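Local coordinates for cystalysin (Treponema denticola, PDB 1C7N), which belongs to the class I and II aminotransferase family and holds pyridoxal-5'-phosphate through a covalent bond, at residues 81-86 against 205-210; 170-175 against 214-219; 234-239 against 283-288. One frame throughout, in Å; residues are numbered along the deposited sequence.

Contact 1 of 3, residues 81-86 against 205-210. With PLP (pyridoxal-5'-phosphate), chain I.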
loop_
_atom_site.group_PDB
_atom_site.type_symbol
_atom_site.label_atom_id
_atom_site.label_comp_id
_atom_site.label_asym_id
_atom_site.label_seq_id
_atom_site.Cartn_x
_atom_site.Cartn_y
_atom_site.Cartn_z
ATOM N N ASP A 81 1.017 23.599 14.177
ATOM C CA ASP A 81 2.120 24.526 13.951
ATOM C C ASP A 81 2.208 25.081 12.529
ATOM O O ASP A 81 2.465 26.265 12.336
ATOM C CB ASP A 81 3.450 23.853 14.298
ATOM C CG ASP A 81 3.482 23.308 15.721
ATOM O OD1 ASP A 81 2.641 23.717 16.546
ATOM O OD2 ASP A 81 4.363 22.474 16.015
ATOM N N ARG A 82 1.990 24.226 11.536
ATOM C CA ARG A 82 2.093 24.635 10.141
ATOM C C ARG A 82 0.838 25.217 9.504
ATOM O O ARG A 82 0.935 26.017 8.573
ATOM C CB ARG A 82 2.573 23.452 9.300
ATOM C CG ARG A 82 4.031 23.108 9.500
ATOM C CD ARG A 82 4.911 23.989 8.632
ATOM N NE ARG A 82 6.330 23.802 8.917
ATOM C CZ ARG A 82 7.310 24.133 8.082
ATOM N NH1 ARG A 82 7.028 24.666 6.900
ATOM N NH2 ARG A 82 8.575 23.930 8.434
ATOM N N HIS A 83 -0.336 24.828 9.991
ATOM C CA HIS A 83 -1.566 25.324 9.393
ATOM C C HIS A 83 -2.651 25.867 10.322
ATOM O O HIS A 83 -3.788 26.051 9.889
ATOM C CB HIS A 83 -2.164 24.232 8.497
ATOM C CG HIS A 83 -1.254 23.796 7.390
ATOM N ND1 HIS A 83 -0.389 22.728 7.510
ATOM C CD2 HIS A 83 -1.050 24.307 6.154
ATOM C CE1 HIS A 83 0.306 22.600 6.393
ATOM N NE2 HIS A 83 -0.076 23.544 5.555
ATOM N N GLN A 84 -2.316 26.144 11.579
ATOM C CA GLN A 84 -3.308 26.667 12.532
ATOM C C GLN A 84 -4.554 25.796 12.450
ATOM O O GLN A 84 -5.678 26.294 12.517
ATOM C CB GLN A 84 -3.722 28.095 12.167
ATOM C CG GLN A 84 -2.597 29.054 11.886
ATOM C CD GLN A 84 -3.093 30.319 11.205
ATOM O OE1 GLN A 84 -3.707 30.264 10.132
ATOM N NE2 GLN A 84 -2.830 31.467 11.824
ATOM N N TRP A 85 -4.345 24.495 12.299
ATOM C CA TRP A 85 -5.443 23.556 12.162
ATOM C C TRP A 85 -5.505 22.613 13.352
ATOM O O TRP A 85 -4.574 21.845 13.597
ATOM C CB TRP A 85 -5.253 22.782 10.861
ATOM C CG TRP A 85 -6.366 21.868 10.496
ATOM C CD1 TRP A 85 -7.670 21.944 10.903
ATOM C CD2 TRP A 85 -6.291 20.768 9.588
ATOM N NE1 TRP A 85 -8.409 20.955 10.299
ATOM C CE2 TRP A 85 -7.586 20.220 9.485
ATOM C CE3 TRP A 85 -5.251 20.192 8.845
ATOM C CZ2 TRP A 85 -7.871 19.122 8.667
ATOM C CZ3 TRP A 85 -5.535 19.102 8.030
ATOM C CH2 TRP A 85 -6.832 18.580 7.948
ATOM N N ASP A 86 -6.614 22.673 14.083
ATOM C CA ASP A 86 -6.815 21.844 15.268
ATOM C C ASP A 86 -7.566 20.546 14.959
ATOM O O ASP A 86 -8.782 20.555 14.759
ATOM C CB ASP A 86 -7.587 22.644 16.322
ATOM C CG ASP A 86 -7.633 21.952 17.670
ATOM O OD1 ASP A 86 -8.397 22.418 18.542
ATOM O OD2 ASP A 86 -6.905 20.954 17.868
ATOM N N ILE A 205 -2.718 17.917 -0.710
ATOM C CA ILE A 205 -1.413 17.279 -0.620
ATOM C C ILE A 205 -0.268 18.262 -0.836
ATOM O O ILE A 205 0.829 18.053 -0.325
ATOM C CB ILE A 205 -1.273 16.101 -1.610
ATOM C CG1 ILE A 205 -0.032 15.288 -1.236
ATOM C CG2 ILE A 205 -1.163 16.615 -3.038
ATOM C CD1 ILE A 205 0.131 14.018 -2.000
ATOM N N HIS A 206 -0.525 19.334 -1.586
ATOM C CA HIS A 206 0.499 20.341 -1.844
ATOM C C HIS A 206 0.462 21.476 -0.824
ATOM O O HIS A 206 1.090 22.515 -1.045
ATOM C CB HIS A 206 0.310 20.988 -3.221
ATOM C CG HIS A 206 0.485 20.056 -4.380
ATOM N ND1 HIS A 206 -0.564 19.365 -4.946
ATOM C CD2 HIS A 206 1.577 19.756 -5.120
ATOM C CE1 HIS A 206 -0.127 18.687 -5.992
ATOM N NE2 HIS A 206 1.169 18.907 -6.119
ATOM N N PHE A 207 -0.244 21.313 0.291
ATOM C CA PHE A 207 -0.329 22.448 1.207
ATOM C C PHE A 207 0.930 22.917 1.945
ATOM O O PHE A 207 0.894 23.958 2.598
ATOM C CB PHE A 207 -1.536 22.309 2.175
ATOM C CG PHE A 207 -1.369 21.296 3.287
ATOM C CD1 PHE A 207 -2.375 21.158 4.245
ATOM C CD2 PHE A 207 -0.241 20.495 3.393
ATOM C CE1 PHE A 207 -2.260 20.237 5.294
ATOM C CE2 PHE A 207 -0.116 19.571 4.439
ATOM C CZ PHE A 207 -1.127 19.445 5.388
ATOM N N ASP A 208 2.042 22.190 1.824
ATOM C CA ASP A 208 3.288 22.625 2.467
ATOM C C ASP A 208 4.195 23.295 1.444
ATOM O O ASP A 208 5.222 23.873 1.802
ATOM C CB ASP A 208 4.067 21.454 3.074
ATOM C CG ASP A 208 3.297 20.729 4.147
ATOM O OD1 ASP A 208 2.751 21.396 5.047
ATOM O OD2 ASP A 208 3.250 19.483 4.095
ATOM N N LEU A 209 3.826 23.203 0.169
ATOM C CA LEU A 209 4.624 23.780 -0.908
ATOM C C LEU A 209 4.018 25.085 -1.404
ATOM O O LEU A 209 3.451 25.158 -2.501
ATOM C CB LEU A 209 4.751 22.764 -2.053
ATOM C CG LEU A 209 5.502 21.485 -1.655
ATOM C CD1 LEU A 209 5.192 20.354 -2.622
ATOM C CD2 LEU A 209 6.994 21.757 -1.604
ATOM N N ILE A 210 4.151 26.118 -0.576
ATOM C CA ILE A 210 3.619 27.444 -0.874
ATOM C C ILE A 210 4.758 28.416 -1.165
ATOM O O ILE A 210 5.766 28.428 -0.457
ATOM C CB ILE A 210 2.808 27.987 0.326
ATOM C CG1 ILE A 210 1.786 26.941 0.782
ATOM C CG2 ILE A 210 2.110 29.290 -0.057
ATOM C CD1 ILE A 210 0.785 26.541 -0.286
HETATM N N1 PLP I . -3.268 14.751 -5.533
HETATM C C2 PLP I . -2.655 15.733 -6.337
HETATM C C2A PLP I . -3.499 16.965 -6.602
HETATM C C3 PLP I . -1.264 15.479 -6.720
HETATM O O3 PLP I . -0.780 16.387 -7.570
HETATM C C4 PLP I . -0.604 14.323 -6.239
HETATM C C4A PLP I . 0.811 14.082 -6.517
HETATM C C5 PLP I . -1.368 13.381 -5.361
HETATM C C6 PLP I . -2.679 13.607 -5.056
HETATM C C5A PLP I . -0.528 12.373 -4.580
HETATM O O4P PLP I . -0.739 11.019 -4.646
HETATM P P PLP I . 0.221 10.187 -3.629
HETATM O O1P PLP I . 0.074 8.822 -4.126
HETATM O O2P PLP I . -0.331 10.351 -2.224
HETATM O O3P PLP I . 1.605 10.664 -3.717
#

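Contact 2 of 3, residues 170-175 against 214-219. With PLP (pyridoxal-5'-phosphate), chain I.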
loop_
_atom_site.group_PDB
_atom_site.type_symbol
_atom_site.label_atom_id
_atom_site.label_comp_id
_atom_site.label_asym_id
_atom_site.label_seq_id
_atom_site.Cartn_x
_atom_site.Cartn_y
_atom_site.Cartn_z
ATOM N N PHE A 170 -12.247 18.888 -4.444
ATOM C CA PHE A 170 -11.448 20.105 -4.502
ATOM C C PHE A 170 -9.934 19.899 -4.403
ATOM O O PHE A 170 -9.459 19.059 -3.639
ATOM C CB PHE A 170 -11.919 21.022 -3.368
ATOM C CG PHE A 170 -11.600 22.471 -3.573
ATOM C CD1 PHE A 170 -12.150 23.174 -4.639
ATOM C CD2 PHE A 170 -10.764 23.143 -2.683
ATOM C CE1 PHE A 170 -11.876 24.525 -4.817
ATOM C CE2 PHE A 170 -10.485 24.487 -2.852
ATOM C CZ PHE A 170 -11.042 25.183 -3.920
ATOM N N CYS A 171 -9.178 20.680 -5.170
ATOM C CA CYS A 171 -7.715 20.588 -5.143
ATOM C C CYS A 171 -7.176 21.912 -4.599
ATOM O O CYS A 171 -7.407 22.974 -5.190
ATOM C CB CYS A 171 -7.170 20.330 -6.553
ATOM S SG CYS A 171 -5.450 19.743 -6.623
ATOM N N SER A 172 -6.457 21.853 -3.478
ATOM C CA SER A 172 -5.941 23.071 -2.855
ATOM C C SER A 172 -4.657 22.869 -2.044
ATOM O O SER A 172 -4.689 22.232 -0.990
ATOM C CB SER A 172 -7.035 23.649 -1.944
ATOM O OG SER A 172 -6.551 24.701 -1.137
ATOM N N PRO A 173 -3.515 23.414 -2.516
ATOM C CA PRO A 173 -3.323 24.199 -3.742
ATOM C C PRO A 173 -3.810 23.425 -4.962
ATOM O O PRO A 173 -3.845 22.190 -4.947
ATOM C CB PRO A 173 -1.818 24.435 -3.769
ATOM C CG PRO A 173 -1.475 24.506 -2.308
ATOM C CD PRO A 173 -2.257 23.338 -1.753
ATOM N N HIS A 174 -4.171 24.157 -6.013
ATOM C CA HIS A 174 -4.697 23.555 -7.232
ATOM C C HIS A 174 -3.656 23.220 -8.302
ATOM O O HIS A 174 -3.057 24.112 -8.910
ATOM C CB HIS A 174 -5.762 24.480 -7.834
ATOM C CG HIS A 174 -6.619 23.822 -8.869
ATOM N ND1 HIS A 174 -7.922 23.439 -8.622
ATOM C CD2 HIS A 174 -6.359 23.470 -10.148
ATOM C CE1 HIS A 174 -8.424 22.879 -9.706
ATOM N NE2 HIS A 174 -7.499 22.884 -10.647
ATOM N N ASN A 175 -3.458 21.919 -8.516
ATOM C CA ASN A 175 -2.536 21.385 -9.522
ATOM C C ASN A 175 -3.418 21.331 -10.766
ATOM O O ASN A 175 -4.538 20.817 -10.701
ATOM C CB ASN A 175 -2.099 19.969 -9.098
ATOM C CG ASN A 175 -1.204 19.274 -10.123
ATOM O OD1 ASN A 175 -1.007 19.754 -11.238
ATOM N ND2 ASN A 175 -0.667 18.115 -9.738
ATOM N N TYR A 214 2.395 33.909 -0.148
ATOM C CA TYR A 214 1.076 33.300 -0.119
ATOM C C TYR A 214 0.839 32.501 1.155
ATOM O O TYR A 214 1.785 32.071 1.817
ATOM C CB TYR A 214 0.876 32.439 -1.365
ATOM C CG TYR A 214 1.053 33.264 -2.613
ATOM C CD1 TYR A 214 2.291 33.341 -3.252
ATOM C CD2 TYR A 214 0.011 34.059 -3.096
ATOM C CE1 TYR A 214 2.489 34.195 -4.337
ATOM C CE2 TYR A 214 0.198 34.914 -4.177
ATOM C CZ TYR A 214 1.436 34.979 -4.790
ATOM O OH TYR A 214 1.621 35.842 -5.842
ATOM N N GLU A 215 -0.436 32.333 1.494
ATOM C CA GLU A 215 -0.839 31.627 2.703
ATOM C C GLU A 215 -1.917 30.593 2.410
ATOM O O GLU A 215 -2.973 30.932 1.878
ATOM C CB GLU A 215 -1.407 32.620 3.725
ATOM C CG GLU A 215 -0.552 33.843 4.019
ATOM C CD GLU A 215 0.693 33.521 4.817
ATOM O OE1 GLU A 215 0.648 32.589 5.651
ATOM O OE2 GLU A 215 1.713 34.215 4.623
ATOM N N HIS A 216 -1.664 29.341 2.777
ATOM C CA HIS A 216 -2.644 28.285 2.573
ATOM C C HIS A 216 -3.608 28.226 3.754
ATOM O O HIS A 216 -3.212 28.391 4.909
ATOM C CB HIS A 216 -1.958 26.925 2.415
ATOM C CG HIS A 216 -2.916 25.784 2.232
ATOM N ND1 HIS A 216 -3.516 25.136 3.289
ATOM C CD2 HIS A 216 -3.411 25.209 1.109
ATOM C CE1 HIS A 216 -4.340 24.212 2.829
ATOM N NE2 HIS A 216 -4.295 24.236 1.509
ATOM N N THR A 217 -4.877 27.999 3.448
ATOM C CA THR A 217 -5.908 27.885 4.467
ATOM C C THR A 217 -6.540 26.506 4.338
ATOM O O THR A 217 -7.130 26.188 3.306
ATOM C CB THR A 217 -7.018 28.938 4.269
ATOM O OG1 THR A 217 -6.463 30.255 4.394
ATOM C CG2 THR A 217 -8.119 28.746 5.307
ATOM N N VAL A 218 -6.400 25.678 5.368
ATOM C CA VAL A 218 -7.006 24.352 5.338
ATOM C C VAL A 218 -8.506 24.611 5.273
ATOM O O VAL A 218 -9.089 25.214 6.179
ATOM C CB VAL A 218 -6.663 23.542 6.608
ATOM C CG1 VAL A 218 -7.469 22.262 6.638
ATOM C CG2 VAL A 218 -5.176 23.224 6.629
ATOM N N PHE A 219 -9.123 24.162 4.188
ATOM C CA PHE A 219 -10.546 24.380 3.965
ATOM C C PHE A 219 -11.469 24.087 5.147
ATOM O O PHE A 219 -12.249 24.953 5.550
ATOM C CB PHE A 219 -10.997 23.582 2.741
ATOM C CG PHE A 219 -12.100 24.242 1.954
ATOM C CD1 PHE A 219 -12.380 23.825 0.657
ATOM C CD2 PHE A 219 -12.854 25.278 2.503
ATOM C CE1 PHE A 219 -13.394 24.431 -0.086
ATOM C CE2 PHE A 219 -13.872 25.891 1.769
ATOM C CZ PHE A 219 -14.142 25.467 0.473
HETATM N N1 PLP I . -3.268 14.751 -5.533
HETATM C C2 PLP I . -2.655 15.733 -6.337
HETATM C C2A PLP I . -3.499 16.965 -6.602
HETATM C C3 PLP I . -1.264 15.479 -6.720
HETATM O O3 PLP I . -0.780 16.387 -7.570
HETATM C C4 PLP I . -0.604 14.323 -6.239
HETATM C C4A PLP I . 0.811 14.082 -6.517
HETATM C C5 PLP I . -1.368 13.381 -5.361
HETATM C C6 PLP I . -2.679 13.607 -5.056
HETATM C C5A PLP I . -0.528 12.373 -4.580
HETATM O O4P PLP I . -0.739 11.019 -4.646
HETATM P P PLP I . 0.221 10.187 -3.629
HETATM O O1P PLP I . 0.074 8.822 -4.126
HETATM O O2P PLP I . -0.331 10.351 -2.224
HETATM O O3P PLP I . 1.605 10.664 -3.717
HETATM O O HOH W 1 -7.803 24.520 1.210
#

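Contact 3 of 3, residues 234-239 against 283-288. With PLP (pyridoxal-5'-phosphate), chain I.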
loop_
_atom_site.group_PDB
_atom_site.type_symbol
_atom_site.label_atom_id
_atom_site.label_comp_id
_atom_site.label_asym_id
_atom_site.label_seq_id
_atom_site.Cartn_x
_atom_site.Cartn_y
_atom_site.Cartn_z
ATOM N N THR A 234 -4.323 14.549 2.996
ATOM C CA THR A 234 -3.002 15.143 3.189
ATOM C C THR A 234 -1.979 14.025 3.192
ATOM O O THR A 234 -2.326 12.847 3.327
ATOM C CB THR A 234 -2.862 15.889 4.537
ATOM O OG1 THR A 234 -2.642 14.936 5.586
ATOM C CG2 THR A 234 -4.111 16.697 4.839
ATOM N N ALA A 235 -0.715 14.400 3.040
ATOM C CA ALA A 235 0.366 13.430 3.038
ATOM C C ALA A 235 1.688 14.179 2.976
ATOM O O ALA A 235 1.738 15.339 2.565
ATOM C CB ALA A 235 0.237 12.490 1.836
ATOM N N PRO A 236 2.777 13.527 3.404
ATOM C CA PRO A 236 4.100 14.155 3.381
ATOM C C PRO A 236 4.845 13.876 2.069
ATOM O O PRO A 236 5.914 14.435 1.834
ATOM C CB PRO A 236 4.790 13.508 4.577
ATOM C CG PRO A 236 4.295 12.084 4.467
ATOM C CD PRO A 236 2.805 12.275 4.189
ATOM N N SER A 237 4.261 13.030 1.216
ATOM C CA SER A 237 4.882 12.631 -0.057
ATOM C C SER A 237 5.315 13.724 -1.034
ATOM O O SER A 237 6.453 13.710 -1.508
ATOM C CB SER A 237 3.988 11.617 -0.790
ATOM O OG SER A 237 2.650 12.063 -0.886
ATOM N N LYS A 238 4.425 14.649 -1.376
ATOM C CA LYS A 238 4.817 15.709 -2.296
ATOM C C LYS A 238 5.816 16.646 -1.615
ATOM O O LYS A 238 6.821 17.052 -2.209
ATOM C CB LYS A 238 3.585 16.495 -2.762
ATOM C CG LYS A 238 2.855 15.834 -3.922
ATOM C CD LYS A 238 3.718 15.866 -5.187
ATOM C CE LYS A 238 3.103 15.097 -6.369
ATOM N NZ LYS A 238 1.645 15.073 -6.248
ATOM N N THR A 239 5.551 16.959 -0.353
ATOM C CA THR A 239 6.414 17.855 0.415
ATOM C C THR A 239 7.869 17.391 0.524
ATOM O O THR A 239 8.795 18.175 0.305
ATOM C CB THR A 239 5.879 18.041 1.850
ATOM O OG1 THR A 239 4.487 18.380 1.803
ATOM C CG2 THR A 239 6.649 19.151 2.574
ATOM N N ILE A 283 9.603 11.254 10.807
ATOM C CA ILE A 283 10.927 11.858 10.691
ATOM C C ILE A 283 10.865 13.185 9.935
ATOM O O ILE A 283 11.493 14.165 10.338
ATOM C CB ILE A 283 11.908 10.944 9.941
ATOM C CG1 ILE A 283 12.141 9.652 10.730
ATOM C CG2 ILE A 283 13.233 11.672 9.729
ATOM C CD1 ILE A 283 12.933 8.615 9.957
ATOM N N CYS A 284 10.118 13.209 8.833
ATOM C CA CYS A 284 9.999 14.423 8.022
ATOM C C CYS A 284 9.419 15.604 8.786
ATOM O O CYS A 284 9.976 16.705 8.764
ATOM C CB CYS A 284 9.137 14.165 6.780
ATOM S SG CYS A 284 9.939 13.178 5.480
ATOM N N TYR A 285 8.285 15.377 9.442
ATOM C CA TYR A 285 7.617 16.426 10.202
ATOM C C TYR A 285 8.457 16.905 11.381
ATOM O O TYR A 285 8.470 18.094 11.702
ATOM C CB TYR A 285 6.258 15.919 10.703
ATOM C CG TYR A 285 5.184 15.840 9.636
ATOM C CD1 TYR A 285 3.947 15.250 9.906
ATOM C CD2 TYR A 285 5.380 16.405 8.370
ATOM C CE1 TYR A 285 2.933 15.229 8.948
ATOM C CE2 TYR A 285 4.371 16.386 7.409
ATOM C CZ TYR A 285 3.151 15.800 7.706
ATOM O OH TYR A 285 2.143 15.798 6.767
ATOM N N LYS A 286 9.163 15.981 12.023
ATOM C CA LYS A 286 9.991 16.336 13.167
ATOM C C LYS A 286 11.370 16.907 12.852
ATOM O O LYS A 286 11.849 17.783 13.569
ATOM C CB LYS A 286 10.189 15.123 14.076
ATOM C CG LYS A 286 8.978 14.710 14.876
ATOM C CD LYS A 286 9.347 13.565 15.818
ATOM C CE LYS A 286 8.206 13.233 16.762
ATOM N NZ LYS A 286 8.577 12.113 17.674
ATOM N N GLU A 287 12.005 16.431 11.782
ATOM C CA GLU A 287 13.371 16.853 11.469
ATOM C C GLU A 287 13.686 17.533 10.143
ATOM O O GLU A 287 14.742 18.150 10.015
ATOM C CB GLU A 287 14.303 15.640 11.569
ATOM C CG GLU A 287 14.195 14.833 12.854
ATOM C CD GLU A 287 15.091 13.606 12.836
ATOM O OE1 GLU A 287 16.321 13.773 12.692
ATOM O OE2 GLU A 287 14.569 12.473 12.964
ATOM N N CYS A 288 12.804 17.432 9.160
ATOM C CA CYS A 288 13.118 17.990 7.854
ATOM C C CYS A 288 12.595 19.377 7.516
ATOM O O CYS A 288 12.483 19.727 6.345
ATOM C CB CYS A 288 12.694 16.986 6.789
ATOM S SG CYS A 288 13.439 15.357 7.073
HETATM N N1 PLP I . -3.268 14.751 -5.533
HETATM C C2 PLP I . -2.655 15.733 -6.337
HETATM C C2A PLP I . -3.499 16.965 -6.602
HETATM C C3 PLP I . -1.264 15.479 -6.720
HETATM O O3 PLP I . -0.780 16.387 -7.570
HETATM C C4 PLP I . -0.604 14.323 -6.239
HETATM C C4A PLP I . 0.811 14.082 -6.517
HETATM C C5 PLP I . -1.368 13.381 -5.361
HETATM C C6 PLP I . -2.679 13.607 -5.056
HETATM C C5A PLP I . -0.528 12.373 -4.580
HETATM O O4P PLP I . -0.739 11.019 -4.646
HETATM P P PLP I . 0.221 10.187 -3.629
HETATM O O1P PLP I . 0.074 8.822 -4.126
HETATM O O2P PLP I . -0.331 10.351 -2.224
HETATM O O3P PLP I . 1.605 10.664 -3.717
HETATM O O HOH W 2 0.035 14.035 6.039
#

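Contact 1 of 3, residues 81-86 against 205-210
Phe207 and His83 meet because Phe207 sets its CG between its own backbone N and carbonyl carbon (chi1 75°), which folds the ring back beside its own carbonyl, so that both can meet the same imidazole. His83, with CG anti to its carbonyl carbon, carries that imidazole from the end of helix 69-83, just before Gln84 leaves the helix with positive phi. The two rings form a face-to-face stack, centroids 3.9 Å apart and planes at 19°, with His83 CE1 over the centre of the phenyl ring. At the imidazole edge, His83 NE2 donates to Phe207 O at 3.1 Å. The bond is nearly straight (175°) and lies in the imidazole plane, but its donor stands well above the plane of the carbonyl. Asp208 OD1 lies at the same edge, 3.0 Å from His83 CE1; this carboxylate is hydrogen-bonded by Trp78 through OD1 and by Thr239 through OD2. Trp85 adds an apolar touch, its CZ3 4.4 Å from Phe207 CE1. Phe207 and Asp208 occupy the middle of a type I turn, His206 to Leu209, directly after the pocket residue Ile205. Histidine suits this buried place because one flat ring both stacks and donates. The bond to Phe207 O fixes the imidazole's rotation and requires a hydrogen on NE2, and the nearby carboxylate would probably stabilise positive charge on the ring.

Contact 2 of 3, residues 170-175 against 214-219
His216 reaches Ser172 and Pro173 where strand 165-171 ends, in the mixed seven-stranded sheet typical of the large domain of fold type I pyridoxal-phosphate enzymes. The two chain pieces run nearly antiparallel, yet side chains do most of the joining. His216 is thrown fully outward, CG anti to its backbone N (chi1 179°), and this extended pose brings its imidazole to the turn that follows the strand. There NE2 donates to Ser172 O at 3.2 Å through a bent bond (144°); the donor sits above the carbonyl plane, and the oxygen is somewhat tilted from the imidazole plane. Histidine fits because the carbon beside that nitrogen can pack against apolar atoms: CD2 lies 3.6 Å from Pro173 CD, which approaches the ring obliquely. A cis peptide joins Ser172 to Pro173, and proline is the residue that most readily accepts one.

Ser172 also holds OG anti to its backbone N, and the small hydroxyl donates to a water at 2.7 Å from OG. The same water donates to Thr217 O, bridging the two segments where neither group reaches the other directly.

Farther up the strand, Phe170 and Phe219 supply the apolar end. Phe219 puts CE1 over one face of the Phe170 ring, and its CD1 comes 3.8 Å from Phe170 CD2, the planes inclined obliquely at 56°. Ile189 of helix 183-195 touches both phenyl groups, so large flat side chains fill the layer between sheet and helix.

Beyond the cis-proline the chain turns into the ligand pocket. Cys171 SG accepts the N-H of Asn175, whose OD1 is held by Arg369, while Asn175 ND2 donates to PLP O3 at 2.8 Å.

Contact 3 of 3, residues 234-239 against 283-288
Tyr285 leaves helix 275-287 and stretches across to Pro236, ending against the short link that leads to the pyridoxal-bearing lysine. From CB the side chain sets off with CG anti to its carbonyl carbon (chi1 -75°), and CG then carries the ring out from the helix. An unusual second torsion, chi2 172°, lays the ring almost in the plane of the CA-CB-CG angle, with CD2 on the same side as CA. Trp78 stacks on this ring, and Phe240 and Thr74 also touch the side chain, which keeps the long arm from swinging. Along the CD2 edge, CE2 is the first atom to meet the other segment: it lies 4.1 Å from Pro236 CB, an apolar touch made obliquely to the ring. CZ then passes the chain on to the hydroxyl. OH lies 4.1 Å from Ala235 C, in loose contact with the backbone just before the proline, and binds a water 2.8 Å away.

That water donates to Thr234 OG1 at 2.9 Å, linking the tyrosine to Thr234, where strand 230-234 gives out. In fold type I pyridoxal-phosphate enzymes the lysine that carries the pyridoxal follows such a strand closely, and here Pro236 lies in the link between that strand and the short, weakly bonded helix that carries Lys238. Tyrosine suits its position by spanning the gap between helix and strand with a greasy ring and a polar tip, while the rigid proline ring offers it a compact surface.

On the pocket side of the same link, Ser237 OG makes a weak hydrogen bond to PLP O3P. Lys238, its chain bent at chi2 and chi4, is covalently bonded from NZ to PLP C4A at 1.3 Å, a length consistent with an imine.

How the contacts relate
Strands 165-171, 199-203 and 230-234 are parallel neighbours in the central sheet, and all three contacts use the chain that leaves their ends toward the pyridoxal-5'-phosphate. Contacts 1 and 2 share the loop after strand 199-203; their segments alternate along the chain, and their centres are about 9 Å apart, with Phe207 CB packing on His216 NE2 at 3.4 Å. Contact 3 comes later in sequence, its centre about 11 Å from contact 1 and about 17 Å from contact 2. Asp208 OD2 and Thr239 OG1, 2.8 Å apart, join contacts 1 and 3. Helices 69-83 and 275-287 thus pack on chain that adjoins pocket residues, and the pocket itself is built from separate parts of the chain.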